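Local atomic coordinates of porin B (Pseudomonas putida, PDB entry 4GEY), a protein that forms a beta-barrel channel in the outer membrane that binds glucose and probably serves carbohydrate-selective uptake of sugars. Residues R101-S104 / N105-S109; E121-G124 / R125-W129; F165-L168 / A169-G172; I182-N185 / W186-Q190. The protein carries 2 engineered substitutions. One frame throughout, in Å; residues are numbered along the deposited sequence.

Contact 1. Residues R101-S104 / N105-S109; sequences RNLS and NDRIS. With DMU (decyl-beta-D-maltopyranoside), chain N.
Arg-107 N donates to Leu-103 O at 2.8 Å in this short helix. The same oxygen also meets Ile-108 N in a weak bond. That second partner lies five residues on, so the helix widens here into a pi-type turn. Ser-104 O is gripped twice at the C-terminal end. Ser-109 N reaches Ser-104 O at 3.0 Å, and Ser-109 OG comes from above its carbonyl plane at 2.9 Å. Ser-109 OG also bonds to Gln-115 N. At the other end Asn-102 is the N-cap. Its CG stands anti to the backbone N (chi1 -170°), beside the carbonyl carbon, where OD1 can accept from Ser-104 N at 2.8 Å. Asn-102 O accepts from Asp-106 N in the carbonyl plane at 3.1 Å. The charges of Arg-101 and Asp-106 are only near each other, with the two flat groups 62° apart. Arg-101 NH2 instead donates to O3 of the detergent decyl maltoside at 3.1 Å, while Asp-106 forms a salt bridge with Arg-67. Apolar groups pack on one side, where Leu-103 CD1 meets Ile-108 CD1 at 3.5 Å. Leu-103 CD2 lies against Arg-107 CG, and the guanidinium of Arg-107 goes on to a salt bridge with Asp-63. Leu-103 and Ile-108 together seat the helix on strand 425-435. Leu-103 also touches strands 42-57 and 66-79.

Contact 2. Residues E121-G124 / R125-W129; sequences EVWG and RGQTW. With BGC (beta-D-glucopyranose), chain B.
Gln-127 folds back over Trp-123 and Gly-124 in a tight local turn of the loop between helix 103-108 and strand 129-140. The loop belongs to the porin beta-barrel and supplies part of its glucose pocket. One hydrogen bond closes the turn: Gly-124 N donates to Gln-127 OE1 at 2.9 Å, from above the carbonyl plane of the amide. The glutamine chain is bent at chi2 (-50°), which curls the amide back toward the tryptophan. The oxygen lies over one face of the indole, 3.7 Å above its plane and near the rim, and the two planes are 35° apart. Gln-127 NE2 and Trp-123 NE1 share an acceptor, Gly-100 O, through weak bonds. Gly-124, Arg-125, Gly-126 and Gln-127 all have positive phi, so the chain turns sharply here. The turn presents backbone carbonyls to the sugar. Trp-123 O accepts from O1 of the bound glucose at 2.8 Å, and Glu-121 O accepts from its O3 at 2.6 Å. Glucose O2 is modelled implausibly close to both carbonyls, so detail on this side is doubtful. The Glu-121 carboxylate is paired with Lys-431. Outside the turn, Arg-98 donates both to Gly-124 O and to the glucose. Arg-125 NH2 is held by Gly-180 O, which helps fix the guanidinium. Its NE points almost straight at glucose O6, in the guanidinium plane, at 3.3 Å with an N-H...O angle of 174°.

Contact 3. Residues F165-L168 / A169-G172; sequences FQNL and AFCG
Phe-165 and Phe-170 make the tightly packed part of this turn. Phe-170 CB lies against the Phe-165 ring, 3.4 Å from CG. The two rings meet obliquely, with centroids 5.1 Å apart and planes at 45°. The CG of Phe-170 lies over one face of the Phe-165 ring, offset toward the rim. Ala-169 CB sits over the centre of the Phe-170 ring, 4.2 Å above its plane. Asn-167 CB comes beside the same ring, 3.8 Å from Phe-170 CD2. Backbone bonds hold the turn in a 3-10 shape. Phe-170 N donates to Asn-167 O at 2.9 Å, and Cys-171 N donates to Leu-168 O at 3.0 Å. Asn-167 adds an Asx turn, in which its OD1 accepts from Ala-169 N at 3.0 Å. A chi1 of -169°, trans to the backbone N, brings the oxygen round to the start of the turn. Ser-117 also bonds to that oxygen, and Gln-411 holds the amide nitrogen, so both ends of this buried amide are satisfied. The other side is looser. The CB of Leu-168 points away overall, and CD2 comes only loosely near Cys-171 O. Gly-172 is partly exposed and adds no side chain. A covalent link still ties this end down, since Cys-171 forms a disulfide with Cys-163. Phe-165 and Phe-170 rest on Glu-393 of strand 388-399, while Ala-169 and Phe-170 touch Ala-353 of strand 347-357. Gln-166 reaches strand 42-57, so the turn is fastened to the barrel wall at several places.

Contact 4. Residues I182-N185 / W186-Q190; sequences IWYN and WPVSQ. With BGC (beta-D-glucopyranose), chain B.
Val-188 turns CG1 away from its backbone N (chi1 -179°), which puts this methyl near CB and CD2 of Tyr-184. In Tyr-184 a chi1 of -48° swings the ring to the side of the backbone N. The backbone turn itself sets Tyr-184 CB and Val-188 CB 3.7 Å apart. The amide of Gln-190 packs by the same tyrosine, the two flat groups 24° apart. Ile-182 O sits over the centre of one face of the Tyr-184 ring, 3.5 Å above its plane, and Tyr-184 OH is bonded to Gly-181 O. Asn-185 is fixed through both ends of its amide. Trp-183 NE1 donates to Asn-185 OD1 at 2.9 Å, with the oxygen close to the indole plane, and Ser-173 O holds ND2. The Asn-185 CB packs against C6 of the bound glucose at 3.5 Å. Trp-186 O accepts a weak bond from glucose O4 at 3.0 Å, while O6 lies near both Asn-185 O and Trp-186 O. The indole of Trp-186 points elsewhere and is bonded to Gln-71. Val-188 N donates to Asn-185 O at 2.9 Å and closes the chain reversal. The peptide before Pro-187 is cis, so residues 185-188 form a type VI beta turn with the proline in third place. This turn forms one wall of the glucose pocket.

The four contacts follow one another along the chain, and none nests in or crosses another. Each closes a short local turn. Contact 1 forms the small helix after strand 89-100. Contact 2 shapes the loop leading to strand 129-140, and Trp-123 packs against Asn-102 and Asn-105 of contact 1. Contact 3 lies in the long loop after strand 145-149. It meets contact 2 where Glu-121 N probably bonds to Gln-166 O. Contact 4 comes just before strand 190-198, and its Tyr-184 and Val-188 touch Arg-125 of contact 2. Contacts 3 and 4 do not touch. Contact 2 is therefore the hub, and it shares the bound glucose with contact 4.

Contact 1. Residues R101-S104 / N105-S109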
loop_
_atom_site.group_PDB
_atom_site.type_symbol
_atom_site.label_atom_id
_atom_site.label_comp_id
_atom_site.label_asym_id
_atom_site.label_seq_id
_atom_site.Cartn_x
_atom_site.Cartn_y
_atom_site.Cartn_z
ATOM N N ARG A 101 0.928 17.725 -0.122
ATOM C CA ARG A 101 1.311 17.611 1.276
ATOM C C ARG A 101 0.364 16.690 2.040
ATOM O O ARG A 101 -0.767 16.451 1.607
ATOM C CB ARG A 101 1.316 18.998 1.924
ATOM C CG ARG A 101 2.429 19.915 1.454
ATOM C CD ARG A 101 2.533 21.133 2.351
ATOM N NE ARG A 101 1.378 22.009 2.187
ATOM C CZ ARG A 101 1.207 23.153 2.843
ATOM N NH1 ARG A 101 2.114 23.569 3.719
ATOM N NH2 ARG A 101 0.123 23.881 2.620
ATOM N N ASN A 102 0.829 16.199 3.189
ATOM C CA ASN A 102 0.113 15.199 3.977
ATOM C C ASN A 102 -0.289 15.718 5.348
ATOM O O ASN A 102 0.573 16.098 6.143
ATOM C CB ASN A 102 0.991 13.962 4.179
ATOM C CG ASN A 102 0.227 12.794 4.787
ATOM O OD1 ASN A 102 -0.856 12.968 5.355
ATOM N ND2 ASN A 102 0.776 11.586 4.640
ATOM N N LEU A 103 -1.591 15.679 5.636
ATOM C CA LEU A 103 -2.130 16.042 6.955
ATOM C C LEU A 103 -1.473 15.300 8.120
ATOM O O LEU A 103 -1.212 15.900 9.172
ATOM C CB LEU A 103 -3.632 15.772 7.009
ATOM C CG LEU A 103 -4.544 16.903 7.480
ATOM C CD1 LEU A 103 -5.642 16.357 8.390
ATOM C CD2 LEU A 103 -3.772 18.030 8.137
ATOM N N SER A 104 -1.235 14.001 7.929
ATOM C CA SER A 104 -0.607 13.162 8.940
ATOM C C SER A 104 0.698 13.765 9.478
ATOM O O SER A 104 0.970 13.728 10.683
ATOM C CB SER A 104 -0.347 11.749 8.398
ATOM O OG SER A 104 -1.518 10.957 8.418
ATOM N N ASN A 105 1.502 14.329 8.589
ATOM C CA ASN A 105 2.710 14.997 9.038
ATOM C C ASN A 105 2.428 16.369 9.625
ATOM O O ASN A 105 2.928 16.717 10.694
ATOM C CB ASN A 105 3.686 15.116 7.883
ATOM C CG ASN A 105 4.143 13.775 7.390
ATOM O OD1 ASN A 105 4.343 12.848 8.181
ATOM N ND2 ASN A 105 4.291 13.646 6.081
ATOM N N ASP A 106 1.596 17.138 8.928
ATOM C CA ASP A 106 1.473 18.558 9.200
ATOM C C ASP A 106 0.589 18.900 10.390
ATOM O O ASP A 106 0.746 19.966 10.965
ATOM C CB ASP A 106 1.035 19.305 7.936
ATOM C CG ASP A 106 2.097 19.282 6.852
ATOM O OD1 ASP A 106 3.281 19.103 7.206
ATOM O OD2 ASP A 106 1.758 19.439 5.654
ATOM N N ARG A 107 -0.325 18.005 10.771
ATOM C CA ARG A 107 -1.185 18.247 11.953
ATOM C C ARG A 107 -1.318 17.070 12.955
ATOM O O ARG A 107 -1.264 17.279 14.161
ATOM C CB ARG A 107 -2.592 18.696 11.534
ATOM C CG ARG A 107 -2.670 20.040 10.848
ATOM C CD ARG A 107 -2.384 21.230 11.781
ATOM N NE ARG A 107 -1.394 22.102 11.164
ATOM C CZ ARG A 107 -1.624 23.351 10.798
ATOM N NH1 ARG A 107 -2.806 23.895 11.023
ATOM N NH2 ARG A 107 -0.662 24.062 10.226
ATOM N N ILE A 108 -1.510 15.851 12.464
ATOM C CA ILE A 108 -1.842 14.728 13.342
ATOM C C ILE A 108 -0.686 14.221 14.209
ATOM O O ILE A 108 -0.850 14.014 15.413
ATOM C CB ILE A 108 -2.422 13.540 12.543
ATOM C CG1 ILE A 108 -3.878 13.806 12.165
ATOM C CG2 ILE A 108 -2.358 12.254 13.340
ATOM C CD1 ILE A 108 -4.019 14.392 10.815
ATOM N N SER A 109 0.479 14.031 13.595
ATOM C CA SER A 109 1.618 13.378 14.252
ATOM C C SER A 109 2.331 14.180 15.330
ATOM O O SER A 109 2.470 15.391 15.255
ATOM C CB SER A 109 2.660 12.965 13.216
ATOM O OG SER A 109 2.210 11.857 12.463
HETATM C C1 DMU N . -3.914 24.614 -0.306
HETATM C C2 DMU N . -2.863 25.316 0.390
HETATM C C3 DMU N . -3.211 25.960 1.678
HETATM C C4 DMU N . -4.178 25.146 2.577
HETATM O O5 DMU N . -5.169 24.334 1.722
HETATM C C6 DMU N . -4.680 23.710 0.521
HETATM O O7 DMU N . -2.012 26.236 2.444
HETATM O O16 DMU N . -5.820 23.230 -0.192
HETATM C C18 DMU N . -6.228 21.878 -0.087
HETATM C C19 DMU N . -7.606 21.549 -0.708
HETATM C C22 DMU N . -7.771 21.768 -2.244
HETATM C C25 DMU N . -9.036 21.201 -2.880
HETATM C C28 DMU N . -8.959 19.945 -3.725
HETATM C C31 DMU N . -10.256 19.255 -4.104
HETATM O O49 DMU N . -3.346 23.830 -1.435
HETATM O O55 DMU N . -2.236 26.288 -0.520
HETATM C C57 DMU N . -4.912 25.949 3.383
HETATM O O61 DMU N . -5.838 25.348 4.224
HETATM C C5 DMU N . -0.484 27.574 3.605
HETATM C C7 DMU N . -0.602 26.929 4.876
HETATM C C8 DMU N . -1.586 27.548 5.801
HETATM C C9 DMU N . -2.880 28.180 5.157
HETATM O O1 DMU N . -2.835 28.156 3.604
HETATM C C10 DMU N . -1.733 27.555 2.849
HETATM O O2 DMU N . -1.961 26.627 6.794
HETATM O O3 DMU N . 0.600 26.973 2.804
HETATM O O4 DMU N . 0.723 26.941 5.477
HETATM C C11 DMU N . -3.076 29.421 5.580
HETATM O O6 DMU N . -3.299 29.605 6.932
#

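Contact 2. Residues E121-G124 / R125-W129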
loop_
_atom_site.group_PDB
_atom_site.type_symbol
_atom_site.label_atom_id
_atom_site.label_comp_id
_atom_site.label_asym_id
_atom_site.label_seq_id
_atom_site.Cartn_x
_atom_site.Cartn_y
_atom_site.Cartn_z
ATOM N N GLU A 121 -3.333 8.190 1.597
ATOM C CA GLU A 121 -2.509 7.089 1.070
ATOM C C GLU A 121 -1.714 7.494 -0.160
ATOM O O GLU A 121 -0.634 6.991 -0.392
ATOM C CB GLU A 121 -3.356 5.848 0.729
ATOM C CG GLU A 121 -4.389 6.031 -0.406
ATOM C CD GLU A 121 -3.812 5.823 -1.805
ATOM O OE1 GLU A 121 -4.508 6.112 -2.805
ATOM O OE2 GLU A 121 -2.668 5.338 -1.921
ATOM N N VAL A 122 -2.239 8.397 -0.969
ATOM C CA VAL A 122 -1.562 8.667 -2.218
ATOM C C VAL A 122 -0.257 9.471 -2.033
ATOM O O VAL A 122 0.567 9.538 -2.949
ATOM C CB VAL A 122 -2.496 9.324 -3.226
ATOM C CG1 VAL A 122 -2.565 10.829 -2.978
ATOM C CG2 VAL A 122 -2.029 9.006 -4.620
ATOM N N TRP A 123 -0.070 10.066 -0.851
ATOM C CA TRP A 123 1.143 10.832 -0.567
ATOM C C TRP A 123 2.337 9.942 -0.198
ATOM O O TRP A 123 2.207 8.997 0.586
ATOM C CB TRP A 123 0.925 11.808 0.583
ATOM C CG TRP A 123 2.156 12.640 0.876
ATOM C CD1 TRP A 123 2.461 13.863 0.346
ATOM C CD2 TRP A 123 3.248 12.313 1.752
ATOM N NE1 TRP A 123 3.661 14.315 0.833
ATOM C CE2 TRP A 123 4.168 13.384 1.698
ATOM C CE3 TRP A 123 3.541 11.220 2.574
ATOM C CZ2 TRP A 123 5.355 13.394 2.432
ATOM C CZ3 TRP A 123 4.729 11.236 3.305
ATOM C CH2 TRP A 123 5.611 12.311 3.231
ATOM N N GLY A 124 3.513 10.271 -0.724
ATOM C CA GLY A 124 4.717 9.645 -0.222
ATOM C C GLY A 124 5.716 9.242 -1.285
ATOM O O GLY A 124 5.395 9.218 -2.472
ATOM N N ARG A 125 6.932 8.943 -0.832
ATOM C CA ARG A 125 8.023 8.475 -1.674
ATOM C C ARG A 125 8.602 9.546 -2.565
ATOM O O ARG A 125 9.146 9.233 -3.621
ATOM C CB ARG A 125 7.641 7.239 -2.511
ATOM C CG ARG A 125 7.083 6.071 -1.698
ATOM C CD ARG A 125 7.994 5.687 -0.545
ATOM N NE ARG A 125 7.778 4.302 -0.154
ATOM C CZ ARG A 125 8.495 3.663 0.763
ATOM N NH1 ARG A 125 9.476 4.293 1.396
ATOM N NH2 ARG A 125 8.226 2.391 1.049
ATOM N N GLY A 126 8.476 10.807 -2.153
ATOM C CA GLY A 126 9.272 11.853 -2.764
ATOM C C GLY A 126 8.565 12.932 -3.557
ATOM O O GLY A 126 9.199 13.926 -3.908
ATOM N N GLN A 127 7.275 12.747 -3.845
ATOM C CA GLN A 127 6.488 13.750 -4.583
ATOM C C GLN A 127 7.135 14.208 -5.901
ATOM O O GLN A 127 7.126 15.389 -6.222
ATOM C CB GLN A 127 6.168 14.973 -3.698
ATOM C CG GLN A 127 5.541 14.643 -2.336
ATOM C CD GLN A 127 4.356 13.698 -2.445
ATOM O OE1 GLN A 127 4.522 12.462 -2.398
ATOM N NE2 GLN A 127 3.146 14.266 -2.610
ATOM N N THR A 128 7.692 13.268 -6.656
ATOM C CA THR A 128 8.320 13.574 -7.941
ATOM C C THR A 128 7.907 12.580 -9.027
ATOM O O THR A 128 6.888 11.880 -8.903
ATOM C CB THR A 128 9.858 13.515 -7.864
ATOM O OG1 THR A 128 10.262 13.125 -6.545
ATOM C CG2 THR A 128 10.472 14.853 -8.219
ATOM N N TRP A 129 8.721 12.530 -10.084
ATOM C CA TRP A 129 8.502 11.643 -11.216
ATOM C C TRP A 129 9.253 10.332 -10.993
ATOM O O TRP A 129 10.434 10.332 -10.645
ATOM C CB TRP A 129 8.967 12.309 -12.519
ATOM C CG TRP A 129 8.152 13.536 -12.924
ATOM C CD1 TRP A 129 8.249 14.800 -12.402
ATOM C CD2 TRP A 129 7.135 13.605 -13.943
ATOM N NE1 TRP A 129 7.355 15.640 -13.024
ATOM C CE2 TRP A 129 6.661 14.935 -13.972
ATOM C CE3 TRP A 129 6.573 12.668 -14.821
ATOM C CZ2 TRP A 129 5.652 15.351 -14.847
ATOM C CZ3 TRP A 129 5.574 13.083 -15.689
ATOM C CH2 TRP A 129 5.125 14.411 -15.698
HETATM C C2 BGC B . 2.206 5.987 -0.611
HETATM C C3 BGC B . 1.402 4.928 -1.046
HETATM C C4 BGC B . 2.193 3.787 -1.501
HETATM C C5 BGC B . 3.213 3.280 -0.436
HETATM C C6 BGC B . 4.125 2.384 -0.891
HETATM C C1 BGC B . 3.048 5.616 0.496
HETATM O O1 BGC B . 3.811 6.714 0.849
HETATM O O2 BGC B . 1.341 7.101 -0.214
HETATM O O3 BGC B . 0.525 5.417 -2.118
HETATM O O4 BGC B . 1.320 2.766 -1.895
HETATM O O5 BGC B . 3.915 4.524 0.101
HETATM O O6 BGC B . 5.221 2.826 -1.620
#

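Contact 3. Residues F165-L168 / A169-G172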
loop_
_atom_site.group_PDB
_atom_site.type_symbol
_atom_site.label_atom_id
_atom_site.label_comp_id
_atom_site.label_asym_id
_atom_site.label_seq_id
_atom_site.Cartn_x
_atom_site.Cartn_y
_atom_site.Cartn_z
ATOM N N PHE A 165 -10.032 2.855 -0.181
ATOM C CA PHE A 165 -10.010 3.661 1.042
ATOM C C PHE A 165 -8.984 4.792 0.886
ATOM O O PHE A 165 -8.119 4.729 0.026
ATOM C CB PHE A 165 -9.672 2.806 2.271
ATOM C CG PHE A 165 -10.803 1.925 2.742
ATOM C CD1 PHE A 165 -11.004 0.663 2.185
ATOM C CD2 PHE A 165 -11.652 2.347 3.763
ATOM C CE1 PHE A 165 -12.042 -0.150 2.618
ATOM C CE2 PHE A 165 -12.702 1.538 4.203
ATOM C CZ PHE A 165 -12.895 0.291 3.635
ATOM N N GLN A 166 -9.087 5.839 1.694
ATOM C CA GLN A 166 -8.101 6.902 1.631
ATOM C C GLN A 166 -6.962 6.623 2.609
ATOM O O GLN A 166 -5.798 6.966 2.359
ATOM C CB GLN A 166 -8.739 8.257 1.932
ATOM C CG GLN A 166 -7.766 9.426 1.782
ATOM C CD GLN A 166 -8.465 10.758 1.608
ATOM O OE1 GLN A 166 -9.390 10.893 0.801
ATOM N NE2 GLN A 166 -8.035 11.751 2.374
ATOM N N ASN A 167 -7.316 6.002 3.730
ATOM C CA ASN A 167 -6.362 5.696 4.775
ATOM C C ASN A 167 -5.433 4.537 4.377
ATOM O O ASN A 167 -5.891 3.492 3.928
ATOM C CB ASN A 167 -7.116 5.357 6.048
ATOM C CG ASN A 167 -6.219 5.291 7.256
ATOM O OD1 ASN A 167 -5.451 4.343 7.431
ATOM N ND2 ASN A 167 -6.326 6.288 8.114
ATOM N N LEU A 168 -4.131 4.737 4.562
ATOM C CA LEU A 168 -3.108 3.781 4.135
ATOM C C LEU A 168 -3.362 2.386 4.646
ATOM O O LEU A 168 -3.134 1.423 3.930
ATOM C CB LEU A 168 -1.714 4.225 4.591
ATOM C CG LEU A 168 -0.574 4.235 3.571
ATOM C CD1 LEU A 168 0.759 4.141 4.289
ATOM C CD2 LEU A 168 -0.712 3.155 2.522
ATOM N N ALA A 169 -3.839 2.280 5.881
ATOM C CA ALA A 169 -4.077 0.988 6.509
ATOM C C ALA A 169 -5.042 0.103 5.717
ATOM O O ALA A 169 -5.092 -1.116 5.940
ATOM C CB ALA A 169 -4.609 1.190 7.911
ATOM N N PHE A 170 -5.825 0.708 4.821
ATOM C CA PHE A 170 -6.823 -0.039 4.052
ATOM C C PHE A 170 -6.568 0.033 2.556
ATOM O O PHE A 170 -7.471 -0.171 1.743
ATOM C CB PHE A 170 -8.247 0.451 4.359
ATOM C CG PHE A 170 -8.519 0.598 5.809
ATOM C CD1 PHE A 170 -8.653 -0.516 6.616
ATOM C CD2 PHE A 170 -8.625 1.850 6.378
ATOM C CE1 PHE A 170 -8.885 -0.378 7.979
ATOM C CE2 PHE A 170 -8.862 1.992 7.726
ATOM C CZ PHE A 170 -8.980 0.876 8.532
ATOM N N CYS A 171 -5.332 0.324 2.195
ATOM C CA CYS A 171 -4.989 0.502 0.792
ATOM C C CYS A 171 -3.633 -0.127 0.475
ATOM O O CYS A 171 -2.618 0.253 1.053
ATOM C CB CYS A 171 -4.982 1.992 0.427
ATOM S SG CYS A 171 -3.912 2.372 -0.989
ATOM N N GLY A 172 -3.629 -1.103 -0.427
ATOM C CA GLY A 172 -2.395 -1.634 -0.981
ATOM C C GLY A 172 -1.777 -2.713 -0.129
ATOM O O GLY A 172 -2.428 -3.247 0.764
#

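Contact 4. Residues I182-N185 / W186-Q190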
loop_
_atom_site.group_PDB
_atom_site.type_symbol
_atom_site.label_atom_id
_atom_site.label_comp_id
_atom_site.label_asym_id
_atom_site.label_seq_id
_atom_site.Cartn_x
_atom_site.Cartn_y
_atom_site.Cartn_z
ATOM N N ILE A 182 12.232 -1.428 3.678
ATOM C CA ILE A 182 12.921 -2.259 2.676
ATOM C C ILE A 182 12.018 -2.722 1.522
ATOM O O ILE A 182 12.492 -2.980 0.412
ATOM C CB ILE A 182 13.584 -3.532 3.296
ATOM C CG1 ILE A 182 12.516 -4.469 3.870
ATOM C CG2 ILE A 182 14.597 -3.160 4.364
ATOM C CD1 ILE A 182 13.020 -5.813 4.261
ATOM N N TRP A 183 10.726 -2.846 1.797
ATOM C CA TRP A 183 9.753 -3.346 0.824
ATOM C C TRP A 183 9.058 -2.114 0.287
ATOM O O TRP A 183 8.496 -1.333 1.050
ATOM C CB TRP A 183 8.782 -4.318 1.531
ATOM C CG TRP A 183 7.516 -4.762 0.803
ATOM C CD1 TRP A 183 6.582 -3.964 0.200
ATOM C CD2 TRP A 183 7.023 -6.103 0.681
ATOM N NE1 TRP A 183 5.557 -4.726 -0.309
ATOM C CE2 TRP A 183 5.804 -6.041 -0.023
ATOM C CE3 TRP A 183 7.501 -7.348 1.087
ATOM C CZ2 TRP A 183 5.064 -7.173 -0.337
ATOM C CZ3 TRP A 183 6.761 -8.476 0.776
ATOM C CH2 TRP A 183 5.558 -8.380 0.070
ATOM N N TYR A 184 9.116 -1.914 -1.021
ATOM C CA TYR A 184 8.617 -0.671 -1.604
ATOM C C TYR A 184 7.531 -0.916 -2.644
ATOM O O TYR A 184 7.813 -1.342 -3.752
ATOM C CB TYR A 184 9.757 0.091 -2.280
ATOM C CG TYR A 184 11.014 0.246 -1.451
ATOM C CD1 TYR A 184 10.954 0.499 -0.082
ATOM C CD2 TYR A 184 12.266 0.153 -2.041
ATOM C CE1 TYR A 184 12.111 0.646 0.674
ATOM C CE2 TYR A 184 13.422 0.305 -1.296
ATOM C CZ TYR A 184 13.339 0.547 0.055
ATOM O OH TYR A 184 14.493 0.687 0.786
ATOM N N ASN A 185 6.291 -0.629 -2.297
ATOM C CA ASN A 185 5.217 -0.703 -3.270
ATOM C C ASN A 185 5.285 0.418 -4.298
ATOM O O ASN A 185 6.104 1.350 -4.182
ATOM C CB ASN A 185 3.864 -0.626 -2.560
ATOM C CG ASN A 185 3.652 -1.766 -1.572
ATOM O OD1 ASN A 185 3.948 -2.920 -1.862
ATOM N ND2 ASN A 185 3.139 -1.439 -0.401
ATOM N N TRP A 186 4.414 0.299 -5.307
ATOM C CA TRP A 186 3.979 1.426 -6.136
ATOM C C TRP A 186 3.932 2.670 -5.261
ATOM O O TRP A 186 3.211 2.692 -4.270
ATOM C CB TRP A 186 2.576 1.148 -6.673
ATOM C CG TRP A 186 1.967 2.288 -7.443
ATOM C CD1 TRP A 186 1.661 3.547 -6.969
ATOM C CD2 TRP A 186 1.566 2.280 -8.821
ATOM N NE1 TRP A 186 1.128 4.309 -7.966
ATOM C CE2 TRP A 186 1.047 3.559 -9.112
ATOM C CE3 TRP A 186 1.595 1.313 -9.838
ATOM C CZ2 TRP A 186 0.564 3.901 -10.368
ATOM C CZ3 TRP A 186 1.123 1.653 -11.086
ATOM C CH2 TRP A 186 0.614 2.938 -11.344
ATOM N N PRO A 187 4.611 3.745 -5.672
ATOM C CA PRO A 187 5.121 3.964 -7.027
ATOM C C PRO A 187 6.613 3.738 -7.190
ATOM O O PRO A 187 7.148 4.223 -8.187
ATOM C CB PRO A 187 4.862 5.454 -7.220
ATOM C CG PRO A 187 5.098 6.022 -5.827
ATOM C CD PRO A 187 4.746 4.955 -4.835
ATOM N N VAL A 188 7.274 3.061 -6.253
ATOM C CA VAL A 188 8.707 2.808 -6.381
ATOM C C VAL A 188 8.903 1.558 -7.232
ATOM O O VAL A 188 8.153 0.596 -7.092
ATOM C CB VAL A 188 9.389 2.593 -4.994
ATOM C CG1 VAL A 188 10.884 2.345 -5.143
ATOM C CG2 VAL A 188 9.163 3.772 -4.095
ATOM N N SER A 189 9.895 1.568 -8.117
ATOM C CA SER A 189 10.237 0.351 -8.852
ATOM C C SER A 189 11.615 -0.157 -8.449
ATOM O O SER A 189 12.425 0.599 -7.908
ATOM C CB SER A 189 10.194 0.576 -10.363
ATOM O OG SER A 189 11.397 1.174 -10.812
ATOM N N GLN A 190 11.854 -1.443 -8.715
ATOM C CA GLN A 190 13.115 -2.131 -8.428
ATOM C C GLN A 190 13.238 -3.259 -9.429
ATOM O O GLN A 190 12.229 -3.768 -9.929
ATOM C CB GLN A 190 13.098 -2.804 -7.056
ATOM C CG GLN A 190 12.947 -1.905 -5.874
ATOM C CD GLN A 190 11.823 -2.358 -4.991
ATOM O OE1 GLN A 190 10.722 -2.652 -5.467
ATOM N NE2 GLN A 190 12.092 -2.437 -3.691
HETATM C C2 BGC B . 2.206 5.987 -0.611
HETATM C C3 BGC B . 1.402 4.928 -1.046
HETATM C C4 BGC B . 2.193 3.787 -1.501
HETATM C C5 BGC B . 3.213 3.280 -0.436
HETATM C C6 BGC B . 4.125 2.384 -0.891
HETATM C C1 BGC B . 3.048 5.616 0.496
HETATM O O1 BGC B . 3.811 6.714 0.849
HETATM O O2 BGC B . 1.341 7.101 -0.214
HETATM O O3 BGC B . 0.525 5.417 -2.118
HETATM O O4 BGC B . 1.320 2.766 -1.895
HETATM O O5 BGC B . 3.915 4.524 0.101
HETATM O O6 BGC B . 5.221 2.826 -1.620
#